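Local coordinates for protein putative oxidoreductase (PDB 3C24) that is a putative oxidoreductase that probably binds a nicotinamide cofactor in a Rossmann-type domain and transfers hydride to or from an unknown substrate, at residues E85-V88 with P89-R92; A166-C169 with E170-S174; T183-Q186 with L187-E191; V234-A237 with M238-Y242. All coordinates share one frame; numbering follows the deposited sequence.

Interaction 1: residues E85-V88 with P89-R92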
ATOM      1  N   GLU A  85      30.114  -0.200 -22.218  1.00 19.86           N
ATOM      2  CA  GLU A  85      31.274  -0.741 -22.951  1.00 19.92           C
ATOM      3  C   GLU A  85      31.765   0.255 -23.966  1.00 20.37           C
ATOM      4  O   GLU A  85      32.938   0.298 -24.295  1.00 21.13           O
ATOM      5  CB  GLU A  85      30.954  -2.078 -23.617  1.00 18.89           C
ATOM      6  CG  GLU A  85      30.906  -3.190 -22.539  1.00 19.27           C
ATOM      7  CD  GLU A  85      30.322  -4.529 -23.004  1.00 32.29           C
ATOM      8  OE1 GLU A  85      29.839  -4.615 -24.144  1.00 30.97           O
ATOM      9  OE2 GLU A  85      30.369  -5.510 -22.214  1.00 28.23           O
ATOM     10  N   ASP A  86      30.831   1.044 -24.458  1.00 21.24           N
ATOM     11  CA  ASP A  86      31.154   2.050 -25.448  1.00 23.92           C
ATOM     12  C   ASP A  86      31.802   3.279 -24.810  1.00 23.14           C
ATOM     13  O   ASP A  86      32.885   3.722 -25.225  1.00 25.95           O
ATOM     14  CB  ASP A  86      29.893   2.499 -26.157  1.00 24.91           C
ATOM     15  CG  ASP A  86      30.159   3.614 -27.164  1.00 41.84           C
ATOM     16  OD1 ASP A  86      31.236   4.252 -27.095  1.00 53.33           O
ATOM     17  OD2 ASP A  86      29.283   3.856 -28.017  1.00 61.35           O
ATOM     18  N   ILE A  87      31.191   3.757 -23.732  1.00 21.71           N
ATOM     19  CA  ILE A  87      31.603   5.043 -23.120  1.00 20.04           C
ATOM     20  C   ILE A  87      32.692   4.946 -22.066  1.00 17.82           C
ATOM     21  O   ILE A  87      33.591   5.785 -22.018  1.00 16.21           O
ATOM     22  CB  ILE A  87      30.375   5.873 -22.548  1.00 20.51           C
ATOM     23  CG1 ILE A  87      30.794   7.335 -22.316  1.00 24.05           C
ATOM     24  CG2 ILE A  87      29.772   5.295 -21.252  1.00 23.05           C
ATOM     25  CD1 ILE A  87      31.232   8.104 -23.567  1.00 23.52           C
ATOM     26  N   VAL A  88      32.630   3.941 -21.206  1.00 17.03           N
ATOM     27  CA  VAL A  88      33.619   3.846 -20.121  1.00 17.06           C
ATOM     28  C   VAL A  88      35.073   3.967 -20.586  1.00 18.89           C
ATOM     29  O   VAL A  88      35.864   4.654 -19.942  1.00 16.47           O
ATOM     30  CB  VAL A  88      33.375   2.604 -19.190  1.00 18.82           C
ATOM     31  CG1 VAL A  88      34.613   2.270 -18.273  1.00 19.44           C
ATOM     32  CG2 VAL A  88      32.118   2.825 -18.361  1.00 18.82           C
ATOM     33  N   PRO A  89      35.462   3.282 -21.682  1.00 17.58           N
ATOM     34  CA  PRO A  89      36.881   3.410 -22.081  1.00 18.31           C
ATOM     35  C   PRO A  89      37.275   4.763 -22.655  1.00 17.69           C
ATOM     36  O   PRO A  89      38.495   5.052 -22.830  1.00 16.74           O
ATOM     37  CB  PRO A  89      37.031   2.363 -23.180  1.00 19.83           C
ATOM     38  CG  PRO A  89      35.919   1.391 -22.959  1.00 20.79           C
ATOM     39  CD  PRO A  89      34.789   2.165 -22.377  1.00 19.32           C
ATOM     40  N   ARG A  90      36.268   5.587 -22.926  1.00 14.83           N
ATOM     41  CA  ARG A  90      36.480   6.890 -23.583  1.00 14.51           C
ATOM     42  C   ARG A  90      36.609   8.094 -22.661  1.00 13.95           C
ATOM     43  O   ARG A  90      37.108   9.141 -23.047  1.00 16.55           O
ATOM     44  CB  ARG A  90      35.348   7.168 -24.612  1.00 16.07           C
ATOM     45  CG  ARG A  90      35.126   6.083 -25.658  1.00 22.23           C
ATOM     46  CD  ARG A  90      33.956   6.478 -26.623  1.00 23.17           C
ATOM     47  NE  ARG A  90      34.355   7.591 -27.484  1.00 29.44           N
ATOM     48  CZ  ARG A  90      33.563   8.212 -28.357  1.00 29.92           C
ATOM     49  NH1 ARG A  90      32.311   7.833 -28.499  1.00 32.66           N
ATOM     50  NH2 ARG A  90      34.035   9.199 -29.092  1.00 34.50           N
ATOM     51  N   VAL A  91      36.126   7.940 -21.429  1.00 16.18           N
ATOM     52  CA  VAL A  91      36.123   9.062 -20.488  1.00 14.58           C
ATOM     53  C   VAL A  91      37.500   9.310 -19.860  1.00 13.39           C
ATOM     54  O   VAL A  91      38.337   8.421 -19.844  1.00 15.19           O
ATOM     55  CB  VAL A  91      35.043   8.906 -19.407  1.00 15.32           C
ATOM     56  CG1 VAL A  91      33.626   8.835 -20.070  1.00 13.13           C
ATOM     57  CG2 VAL A  91      35.334   7.660 -18.495  1.00 16.32           C
ATOM     58  N   ARG A  92      37.727  10.527 -19.373  1.00 14.52           N
ATOM     59  CA  ARG A  92      38.995  10.861 -18.736  1.00 11.52           C
ATOM     60  C   ARG A  92      39.105  10.148 -17.382  1.00 15.01           C
ATOM     61  O   ARG A  92      38.076   9.836 -16.729  1.00 15.29           O
ATOM     62  CB  ARG A  92      39.113  12.372 -18.494  1.00 15.72           C
ATOM     63  CG  ARG A  92      39.122  13.228 -19.753  1.00 21.54           C
ATOM     64  CD  ARG A  92      38.990  14.710 -19.318  1.00 28.29           C
ATOM     65  NE  ARG A  92      37.710  15.010 -18.636  1.00 28.71           N
ATOM     66  CZ  ARG A  92      37.437  16.167 -18.039  1.00 38.83           C
ATOM     67  NH1 ARG A  92      38.340  17.131 -17.996  1.00 37.58           N
ATOM     68  NH2 ARG A  92      36.270  16.357 -17.455  1.00 32.75           N
TER

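Interaction 2: residues A166-C169 with E170-S174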
ATOM      1  N   ALA A 166      26.292  12.020  -4.857  1.00 15.81           N
ATOM      2  CA  ALA A 166      25.086  12.252  -4.059  1.00 13.61           C
ATOM      3  C   ALA A 166      24.419  13.594  -4.419  1.00 15.99           C
ATOM      4  O   ALA A 166      23.182  13.700  -4.525  1.00 16.93           O
ATOM      5  CB  ALA A 166      25.401  12.188  -2.566  1.00 16.46           C
ATOM      6  N   ASP A 167      25.272  14.595  -4.570  1.00 16.60           N
ATOM      7  CA  ASP A 167      24.797  15.942  -4.952  1.00 16.08           C
ATOM      8  C   ASP A 167      24.089  15.893  -6.317  1.00 15.73           C
ATOM      9  O   ASP A 167      23.034  16.529  -6.518  1.00 19.53           O
ATOM     10  CB  ASP A 167      25.935  16.933  -4.984  1.00 17.59           C
ATOM     11  CG  ASP A 167      25.461  18.340  -5.253  1.00 26.32           C
ATOM     12  OD1 ASP A 167      24.882  18.944  -4.337  1.00 24.60           O
ATOM     13  OD2 ASP A 167      25.677  18.838  -6.376  1.00 32.85           O
ATOM     14  N   ILE A 168      24.658  15.153  -7.247  1.00 17.12           N
ATOM     15  CA  ILE A 168      24.054  15.038  -8.563  1.00 16.07           C
ATOM     16  C   ILE A 168      22.688  14.345  -8.456  1.00 17.64           C
ATOM     17  O   ILE A 168      21.667  14.832  -8.997  1.00 16.18           O
ATOM     18  CB  ILE A 168      24.936  14.338  -9.586  1.00 15.85           C
ATOM     19  CG1 ILE A 168      26.293  15.066  -9.747  1.00 17.89           C
ATOM     20  CG2 ILE A 168      24.211  14.282 -10.926  1.00 16.61           C
ATOM     21  CD1 ILE A 168      26.150  16.526  -9.992  1.00 19.92           C
ATOM     22  N   CYS A 169      22.647  13.260  -7.702  1.00 17.16           N
ATOM     23  CA  CYS A 169      21.368  12.535  -7.516  1.00 17.03           C
ATOM     24  C   CYS A 169      20.327  13.374  -6.810  1.00 17.02           C
ATOM     25  O   CYS A 169      19.139  13.332  -7.154  1.00 16.01           O
ATOM     26  CB  CYS A 169      21.570  11.224  -6.746  1.00 17.07           C
ATOM     27  SG  CYS A 169      22.465   9.998  -7.702  1.00 18.89           S
ATOM     28  N   GLU A 170      20.776  14.164  -5.845  1.00 15.02           N
ATOM     29  CA  GLU A 170      19.869  15.046  -5.083  1.00 15.90           C
ATOM     30  C   GLU A 170      19.298  16.163  -5.969  1.00 16.67           C
ATOM     31  O   GLU A 170      18.146  16.648  -5.789  1.00 19.16           O
ATOM     32  CB  GLU A 170      20.580  15.620  -3.881  1.00 17.20           C
ATOM     33  CG  GLU A 170      20.762  14.634  -2.760  1.00 19.43           C
ATOM     34  CD  GLU A 170      21.779  15.085  -1.718  1.00 29.35           C
ATOM     35  OE1 GLU A 170      22.220  16.242  -1.793  1.00 28.56           O
ATOM     36  OE2 GLU A 170      22.140  14.270  -0.844  1.00 26.37           O
ATOM     37  N   THR A 171      20.073  16.522  -6.979  1.00 15.35           N
ATOM     38  CA  THR A 171      19.662  17.542  -7.949  1.00 13.93           C
ATOM     39  C   THR A 171      18.685  16.909  -8.941  1.00 14.63           C
ATOM     40  O   THR A 171      17.626  17.469  -9.231  1.00 17.43           O
ATOM     41  CB  THR A 171      20.848  18.095  -8.735  1.00 17.78           C
ATOM     42  OG1 THR A 171      21.844  18.534  -7.818  1.00 19.20           O
ATOM     43  CG2 THR A 171      20.400  19.201  -9.728  1.00 16.00           C
HETATM   44  N   MSE A 172      19.019  15.711  -9.436  1.00 14.01           N
HETATM   45  CA  MSE A 172      18.167  15.041 -10.428  1.00 13.97           C
HETATM   46  C   MSE A 172      16.796  14.637  -9.925  1.00 17.47           C
HETATM   47  O   MSE A 172      15.799  14.635 -10.702  1.00 17.61           O
HETATM   48  CB  MSE A 172      18.876  13.815 -11.021  1.00 15.57           C
HETATM   49  CG  MSE A 172      20.094  14.178 -11.774  1.00 15.08           C
HETATM   50 SE   MSE A 172      20.829  12.547 -12.645  0.75 20.84          SE
HETATM   51  CE  MSE A 172      21.162  11.496 -11.144  1.00 19.79           C
ATOM     52  N   TRP A 173      16.737  14.346  -8.634  1.00 15.10           N
ATOM     53  CA  TRP A 173      15.541  13.768  -8.030  1.00 17.80           C
ATOM     54  C   TRP A 173      14.908  14.622  -6.960  1.00 19.15           C
ATOM     55  O   TRP A 173      14.106  14.134  -6.153  1.00 18.62           O
ATOM     56  CB  TRP A 173      15.861  12.372  -7.464  1.00 16.90           C
ATOM     57  CG  TRP A 173      16.225  11.378  -8.543  1.00 18.12           C
ATOM     58  CD1 TRP A 173      15.650  11.271  -9.735  1.00 20.12           C
ATOM     59  CD2 TRP A 173      17.192  10.310  -8.454  1.00 17.20           C
ATOM     60  NE1 TRP A 173      16.206  10.238 -10.447  1.00 20.97           N
ATOM     61  CE2 TRP A 173      17.157   9.630  -9.680  1.00 18.19           C
ATOM     62  CE3 TRP A 173      18.092   9.881  -7.468  1.00 15.75           C
ATOM     63  CZ2 TRP A 173      17.978   8.546  -9.960  1.00 19.71           C
ATOM     64  CZ3 TRP A 173      18.913   8.778  -7.743  1.00 20.30           C
ATOM     65  CH2 TRP A 173      18.847   8.133  -8.992  1.00 17.37           C
ATOM     66  N   SER A 174      15.263  15.912  -6.981  1.00 16.69           N
ATOM     67  CA  SER A 174      14.728  16.897  -6.013  1.00 16.71           C
ATOM     68  C   SER A 174      13.209  16.967  -6.111  1.00 16.79           C
ATOM     69  O   SER A 174      12.675  16.875  -7.187  1.00 15.75           O
ATOM     70  CB  SER A 174      15.307  18.299  -6.210  1.00 19.85           C
ATOM     71  OG  SER A 174      14.896  18.825  -7.443  1.00 21.42           O
TER

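Interaction 3: residues T183-Q186 with L187-E191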
ATOM      1  N   THR A 183      26.169   0.123   0.530  1.00 15.92           N
ATOM      2  CA  THR A 183      27.116  -0.554  -0.358  1.00 15.69           C
ATOM      3  C   THR A 183      26.396  -0.962  -1.617  1.00 13.33           C
ATOM      4  O   THR A 183      25.155  -0.997  -1.667  1.00 16.53           O
ATOM      5  CB  THR A 183      27.715  -1.834   0.259  1.00 17.49           C
ATOM      6  OG1 THR A 183      26.693  -2.822   0.441  1.00 18.91           O
ATOM      7  CG2 THR A 183      28.390  -1.513   1.606  1.00 18.07           C
ATOM      8  N   THR A 184      27.168  -1.328  -2.631  1.00 16.38           N
ATOM      9  CA  THR A 184      26.618  -1.809  -3.896  1.00 17.20           C
ATOM     10  C   THR A 184      25.682  -2.991  -3.646  1.00 17.54           C
ATOM     11  O   THR A 184      24.566  -3.032  -4.162  1.00 17.97           O
ATOM     12  CB  THR A 184      27.718  -2.242  -4.872  1.00 19.42           C
ATOM     13  OG1 THR A 184      28.576  -1.129  -5.090  1.00 19.12           O
ATOM     14  CG2 THR A 184      27.152  -2.730  -6.244  1.00 16.58           C
ATOM     15  N   GLU A 185      26.132  -3.946  -2.839  1.00 16.68           N
ATOM     16  CA  GLU A 185      25.301  -5.129  -2.561  1.00 18.29           C
ATOM     17  C   GLU A 185      24.015  -4.813  -1.788  1.00 17.36           C
ATOM     18  O   GLU A 185      22.932  -5.348  -2.069  1.00 18.12           O
ATOM     19  CB  GLU A 185      26.114  -6.197  -1.846  1.00 20.17           C
ATOM     20  CG  GLU A 185      25.296  -7.457  -1.613  1.00 21.58           C
ATOM     21  CD  GLU A 185      26.149  -8.624  -1.141  1.00 26.23           C
ATOM     22  OE1 GLU A 185      26.402  -8.721   0.085  1.00 24.76           O
ATOM     23  OE2 GLU A 185      26.559  -9.428  -2.018  1.00 21.30           O
ATOM     24  N   GLN A 186      24.147  -3.915  -0.816  1.00 17.59           N
ATOM     25  CA  GLN A 186      22.996  -3.465  -0.060  1.00 17.30           C
ATOM     26  C   GLN A 186      21.980  -2.786  -0.980  1.00 15.26           C
ATOM     27  O   GLN A 186      20.758  -3.034  -0.881  1.00 16.18           O
ATOM     28  CB  GLN A 186      23.410  -2.542   1.079  1.00 15.16           C
ATOM     29  CG  GLN A 186      24.064  -3.278   2.258  1.00 17.78           C
ATOM     30  CD  GLN A 186      24.606  -2.340   3.292  1.00 19.31           C
ATOM     31  OE1 GLN A 186      25.011  -1.230   2.963  1.00 18.93           O
ATOM     32  NE2 GLN A 186      24.644  -2.786   4.559  1.00 18.24           N
ATOM     33  N   LEU A 187      22.456  -1.966  -1.935  1.00 17.99           N
ATOM     34  CA  LEU A 187      21.532  -1.284  -2.841  1.00 17.22           C
ATOM     35  C   LEU A 187      20.807  -2.309  -3.701  1.00 17.88           C
ATOM     36  O   LEU A 187      19.602  -2.199  -3.930  1.00 19.26           O
ATOM     37  CB  LEU A 187      22.251  -0.303  -3.745  1.00 18.04           C
ATOM     38  CG  LEU A 187      21.467   0.972  -4.062  1.00 25.42           C
ATOM     39  CD1 LEU A 187      22.401   1.933  -4.777  1.00 25.75           C
ATOM     40  CD2 LEU A 187      20.201   0.783  -4.852  1.00 24.98           C
ATOM     41  N   ALA A 188      21.536  -3.356  -4.116  1.00 16.79           N
ATOM     42  CA  ALA A 188      20.967  -4.448  -4.936  1.00 16.74           C
ATOM     43  C   ALA A 188      19.892  -5.215  -4.152  1.00 15.78           C
ATOM     44  O   ALA A 188      18.856  -5.577  -4.684  1.00 16.46           O
ATOM     45  CB  ALA A 188      22.045  -5.405  -5.442  1.00 15.49           C
ATOM     46  N   ILE A 189      20.139  -5.405  -2.864  1.00 17.71           N
ATOM     47  CA  ILE A 189      19.145  -6.055  -1.963  1.00 17.44           C
ATOM     48  C   ILE A 189      17.861  -5.255  -1.906  1.00 16.89           C
ATOM     49  O   ILE A 189      16.749  -5.797  -1.830  1.00 16.21           O
ATOM     50  CB  ILE A 189      19.748  -6.320  -0.541  1.00 16.93           C
ATOM     51  CG1 ILE A 189      20.867  -7.376  -0.638  1.00 18.57           C
ATOM     52  CG2 ILE A 189      18.645  -6.756   0.473  1.00 14.21           C
ATOM     53  CD1 ILE A 189      21.723  -7.546   0.644  1.00 16.76           C
ATOM     54  N   LEU A 190      18.024  -3.938  -1.935  1.00 16.97           N
ATOM     55  CA  LEU A 190      16.863  -3.031  -1.922  1.00 17.82           C
ATOM     56  C   LEU A 190      16.152  -3.105  -3.277  1.00 18.54           C
ATOM     57  O   LEU A 190      14.926  -3.204  -3.345  1.00 17.21           O
ATOM     58  CB  LEU A 190      17.261  -1.617  -1.559  1.00 18.76           C
ATOM     59  CG  LEU A 190      17.730  -1.361  -0.127  1.00 14.11           C
ATOM     60  CD1 LEU A 190      18.163   0.111   0.046  1.00 16.76           C
ATOM     61  CD2 LEU A 190      16.643  -1.701   0.892  1.00 14.89           C
ATOM     62  N   GLU A 191      16.929  -3.043  -4.350  1.00 15.98           N
ATOM     63  CA  GLU A 191      16.409  -3.160  -5.713  1.00 18.15           C
ATOM     64  C   GLU A 191      17.485  -3.835  -6.566  1.00 19.92           C
ATOM     65  O   GLU A 191      18.528  -3.276  -6.735  1.00 18.93           O
ATOM     66  CB  GLU A 191      15.999  -1.805  -6.267  1.00 22.27           C
ATOM     67  CG  GLU A 191      17.097  -0.822  -6.402  1.00 25.88           C
ATOM     68  CD  GLU A 191      17.738  -0.795  -7.796  1.00 33.88           C
ATOM     69  OE1 GLU A 191      17.242  -1.427  -8.753  1.00 30.12           O
ATOM     70  OE2 GLU A 191      18.747  -0.108  -7.897  1.00 24.26           O
TER

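Interaction 4: residues V234-A237 with M238-Y242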
ATOM      1  N   VAL A 234      -5.662   0.997   5.677  1.00 14.68           N
ATOM      2  CA  VAL A 234      -5.613   0.766   7.119  1.00 13.75           C
ATOM      3  C   VAL A 234      -4.519  -0.238   7.534  1.00 15.13           C
ATOM      4  O   VAL A 234      -3.878  -0.015   8.553  1.00 15.53           O
ATOM      5  CB  VAL A 234      -7.009   0.350   7.666  1.00 17.67           C
ATOM      6  CG1 VAL A 234      -7.343  -1.072   7.381  1.00 16.50           C
ATOM      7  CG2 VAL A 234      -7.090   0.619   9.169  1.00 20.13           C
ATOM      8  N   GLU A 235      -4.292  -1.311   6.756  1.00 13.56           N
ATOM      9  CA  GLU A 235      -3.335  -2.333   7.156  1.00 14.79           C
ATOM     10  C   GLU A 235      -1.904  -1.852   7.013  1.00 16.30           C
ATOM     11  O   GLU A 235      -1.115  -2.059   7.930  1.00 15.93           O
ATOM     12  CB  GLU A 235      -3.573  -3.634   6.396  1.00 10.16           C
ATOM     13  CG  GLU A 235      -4.942  -4.242   6.672  1.00 14.36           C
ATOM     14  CD  GLU A 235      -5.185  -5.567   6.022  1.00 23.55           C
ATOM     15  OE1 GLU A 235      -4.235  -6.158   5.493  1.00 21.96           O
ATOM     16  OE2 GLU A 235      -6.368  -6.027   6.050  1.00 20.83           O
ATOM     17  N   ILE A 236      -1.582  -1.137   5.923  1.00 14.68           N
ATOM     18  CA  ILE A 236      -0.212  -0.616   5.783  1.00 14.62           C
ATOM     19  C   ILE A 236       0.017   0.428   6.851  1.00 15.64           C
ATOM     20  O   ILE A 236       1.073   0.488   7.478  1.00 15.40           O
ATOM     21  CB  ILE A 236       0.076  -0.088   4.330  1.00 13.73           C
ATOM     22  CG1 ILE A 236      -0.063  -1.234   3.337  1.00 13.74           C
ATOM     23  CG2 ILE A 236       1.469   0.564   4.280  1.00 15.04           C
ATOM     24  CD1 ILE A 236      -0.011  -0.839   1.815  1.00 13.77           C
ATOM     25  N   ALA A 237      -0.983   1.248   7.114  1.00 15.85           N
ATOM     26  CA  ALA A 237      -0.844   2.311   8.119  1.00 15.75           C
ATOM     27  C   ALA A 237      -0.571   1.705   9.506  1.00 18.26           C
ATOM     28  O   ALA A 237       0.330   2.142  10.222  1.00 17.24           O
ATOM     29  CB  ALA A 237      -2.072   3.242   8.174  1.00 18.00           C
HETATM   30  N   MSE A 238      -1.332   0.676   9.861  1.00 16.88           N
HETATM   31  CA  MSE A 238      -1.165   0.035  11.186  1.00 15.48           C
HETATM   32  C   MSE A 238       0.171  -0.690  11.290  1.00 16.97           C
HETATM   33  O   MSE A 238       0.896  -0.525  12.270  1.00 19.34           O
HETATM   34  CB  MSE A 238      -2.321  -0.921  11.510  1.00 16.61           C
HETATM   35  CG  MSE A 238      -3.575  -0.170  11.693  1.00 21.02           C
HETATM   36 SE   MSE A 238      -5.027  -1.281  12.436  0.75 21.88          SE
HETATM   37  CE  MSE A 238      -5.129  -2.444  10.972  1.00 20.73           C
ATOM     38  N   TRP A 239       0.512  -1.439  10.248  1.00 15.07           N
ATOM     39  CA  TRP A 239       1.715  -2.237  10.313  1.00 16.83           C
ATOM     40  C   TRP A 239       2.998  -1.430  10.309  1.00 17.81           C
ATOM     41  O   TRP A 239       4.045  -1.896  10.854  1.00 20.13           O
ATOM     42  CB  TRP A 239       1.706  -3.347   9.251  1.00 17.27           C
ATOM     43  CG  TRP A 239       1.319  -4.652   9.831  1.00 22.88           C
ATOM     44  CD1 TRP A 239       2.164  -5.625  10.258  1.00 30.76           C
ATOM     45  CD2 TRP A 239       0.007  -5.135  10.064  1.00 29.59           C
ATOM     46  NE1 TRP A 239       1.463  -6.678  10.726  1.00 31.31           N
ATOM     47  CE2 TRP A 239       0.132  -6.412  10.625  1.00 30.77           C
ATOM     48  CE3 TRP A 239      -1.259  -4.608   9.874  1.00 34.68           C
ATOM     49  CZ2 TRP A 239      -0.955  -7.170  10.996  1.00 35.50           C
ATOM     50  CZ3 TRP A 239      -2.343  -5.363  10.235  1.00 39.88           C
ATOM     51  CH2 TRP A 239      -2.185  -6.627  10.801  1.00 39.81           C
ATOM     52  N   PHE A 240       2.953  -0.282   9.652  1.00 15.97           N
ATOM     53  CA  PHE A 240       4.147   0.616   9.487  1.00 16.69           C
ATOM     54  C   PHE A 240       4.158   1.801  10.473  1.00 18.84           C
ATOM     55  O   PHE A 240       4.952   2.727  10.349  1.00 23.00           O
ATOM     56  CB  PHE A 240       4.319   1.037   8.049  1.00 15.67           C
ATOM     57  CG  PHE A 240       4.894  -0.040   7.151  1.00 17.76           C
ATOM     58  CD1 PHE A 240       6.260  -0.179   6.993  1.00 20.30           C
ATOM     59  CD2 PHE A 240       4.088  -0.926   6.505  1.00 17.22           C
ATOM     60  CE1 PHE A 240       6.779  -1.174   6.135  1.00 22.12           C
ATOM     61  CE2 PHE A 240       4.602  -1.900   5.692  1.00 17.28           C
ATOM     62  CZ  PHE A 240       5.957  -2.024   5.521  1.00 19.02           C
ATOM     63  N   GLY A 241       3.266   1.741  11.443  1.00 21.09           N
ATOM     64  CA  GLY A 241       3.222   2.752  12.547  1.00 22.84           C
ATOM     65  C   GLY A 241       2.683   4.138  12.257  1.00 22.94           C
ATOM     66  O   GLY A 241       3.029   5.121  12.933  1.00 24.16           O
ATOM     67  N   TYR A 242       1.835   4.228  11.252  1.00 20.49           N
ATOM     68  CA  TYR A 242       1.199   5.479  10.874  1.00 19.55           C
ATOM     69  C   TYR A 242      -0.091   5.619  11.630  1.00 22.93           C
ATOM     70  O   TYR A 242      -0.651   6.711  11.770  1.00 23.97           O
ATOM     71  CB  TYR A 242       0.932   5.537   9.374  1.00 20.08           C
ATOM     72  CG  TYR A 242       2.161   5.761   8.598  1.00 20.94           C
ATOM     73  CD1 TYR A 242       2.912   4.707   8.132  1.00 22.33           C
ATOM     74  CD2 TYR A 242       2.585   7.050   8.319  1.00 22.04           C
ATOM     75  CE1 TYR A 242       4.057   4.933   7.438  1.00 23.00           C
ATOM     76  CE2 TYR A 242       3.729   7.281   7.623  1.00 22.30           C
ATOM     77  CZ  TYR A 242       4.448   6.225   7.163  1.00 22.20           C
ATOM     78  OH  TYR A 242       5.591   6.427   6.463  1.00 28.32           O
TER

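Interaction 1: residues E85-V88 with P89-R92
Ile87 O takes two backbone N-H groups, a firm one from Arg90 N at 2.8 Å and a weak one from Val91 N at 3.4 Å. The Arg90 donor stands above the carbonyl plane, 49° out of it, as expected of a tight turn rather than a regular helical bond. Pro89 has no N-H to give; its ring instead brings CD to 3.3 Å from Glu85 O, and CG lies close to the same oxygen. This is the C-terminal end of helix 77-87 in the Rossmann-type domain, where the chain turns toward strand 96-99. On one flank Arg90 runs back over the last helical turn, its CD 3.3 Å from Asp86 O. A bend at chi3 (70°) carries the guanidinium beside Asp86, the two charged planes only 10° apart. OD1 of Asp86 lies at the guanidinium edge, but its 4.0 Å to Arg90 NH1 makes a long salt bridge, and NH2 is paired more strongly with Asp62. Next to it an apolar pair forms: Ile87 CG1 meets Val91 CG1 at 3.9 Å, the two side chains crossing at about a right angle. Val91 CG2 packs against Val88 O, an oxygen that also accepts from Arg113 NH1.

Interaction 2: residues A166-C169 with E170-S174
The last turns of helix 160-172, the crossover helix of the beta-alpha-beta unit between strands 148-156 and 176-181, hold this contact. Asp167 O is gripped twice by Thr171: OG1 donates at 2.7 Å and the backbone N at 3.0 Å, reaching the oxygen from opposite faces of its carbonyl plane. With OG1 anti to its own carbonyl carbon (chi1 -53°), the Thr171 hydroxyl is directed back along the helix to that acceptor. Met172, a selenomethionine, gives its N-H to Ile168 O and bends at chi3, putting CE 4.1 Å from Ile168 CG2 and 4.0 Å from Cys169 SG. Trp173, the first residue to leave helical geometry, still donates from N to Cys169 O. Its six-membered ring makes an oblique sulfur-aromatic contact with Cys169, neither face-on nor edge-on: CZ3 lies 3.7 Å from CB, and SG is 4.6 Å from the ring centroid, 46° off the normal. Strand 148-156 and helix 22-33 flank this apolar cluster. The extended Glu170 chain passes close over Ala166 O, with CG 3.1 Å from that oxygen, and sends its carboxylate to Thr179 and Asn7. With Glu170 cut back to an alanine, Thr179 OG1 would probably lose this partner and Asn7 one of its two acceptors. Asp167 OD1 lies 4.6 Å from Glu170 OE1; Asn7 ND2 donates to both oxygens, and this shared amide is likely to ease the repulsion between the two carboxylates.

Interaction 3: residues T183-Q186 with L187-E191
Leu187 N donates to Thr183 O at 2.9 Å, and the next N-H groups repeat the step: Ala188 to Thr184 O, Ile189 to Glu185 O and Leu190 to Gln186 O. Side chains lean on the same oxygens. Ile189 CG1 comes within 3.2 Å of Glu185 O, while its CD1 touches Glu185 CG at 4.2 Å; Leu190 CG rests 3.5 Å from Gln186 O. What positions the turn is a second shell, in which Thr183 and Gln186 clasp each other reciprocally. Thr183 OG1 accepts from Gln186 N at 3.0 Å, and Gln186 OE1 accepts from Thr183 N at 3.0 Å in a nearly straight bond (169°). Chi1 of -74° directs the extended Gln186 chain back toward the helix start, where OE1 can meet that N-H. The amide is held at its other end too, because NE2 donates to Tyr217 O of the second subunit. Glu185 sends OE2 to Tyr106, Leu187 packs on strands 117-123 and 148-156, and Leu190 reaches Phe227 of the second subunit. The paired bonds of Thr183 and Gln186 form a capping box, with Thr183 as N-cap, at the start of the long helix 184-217 that leads from the sheet domain into the dimer contact.

Interaction 4: residues V234-A237 with M238-Y242
Tyr242 N donates to Ala237 O at 2.8 Å across a turn in which Gly241 has positive phi (74°), after regular helical bonds from Met238, Trp239 and Phe240 back to Val234, Glu235 and Ile236. With the weak bond from Gly241 N to Met238 O, this is a Schellman motif, Gly241 its C-prime residue, closing helix 221-239. Ala237 CB meets Tyr242 CB at 4.0 Å as the chain folds back. Val234 and Met238, a selenomethionine, lie side by side, pointing the same way; the bend at chi3 (-64°) turns CE of Met238 back to 4.1 Å from Val234 CG2. Ile236 and Phe240 run alongside each other in like manner, and Ile236 also packs on Ile236 of the second subunit. Trp239 brings its six-membered ring to Glu235, CE3 lying 3.2 Å from Glu235 O, which sits at the ring edge near its plane. Its NE1 donates to Glu204 of the second subunit, and the ring makes a cation-pi contact with Lys245. Replacing Trp239 by an alanine would probably leave Glu204 of the second subunit without this donor and open a gap beside Met200 of that subunit. At the Phe240 ring, Ile236 O lies in plane at the edge, 3.5 Å from CD2, while Ile236 CG2 meets the same carbon at 3.7 Å.

In the fold
The four contacts follow one another along the chain without touching. Interaction 1 ends a helix in the Rossmann-type domain, with its centre about 47 Å from that of interaction 4, on the opposite side of the chain's centre. Interactions 2 and 3 lie between, their nearest atoms about 8 Å apart; strand 176-181 links the helix that finishes in 166-174 to the one capped at 183-186. Helices 184-217 and 221-239 are consecutive, and interactions 3 and 4, about 25 Å apart between centres, both touch the second subunit. A sulfate ion, probably from the crystallisation liquor, lies about 5 Å from the Trp173 side chain in interaction 2, possibly marking a pocket.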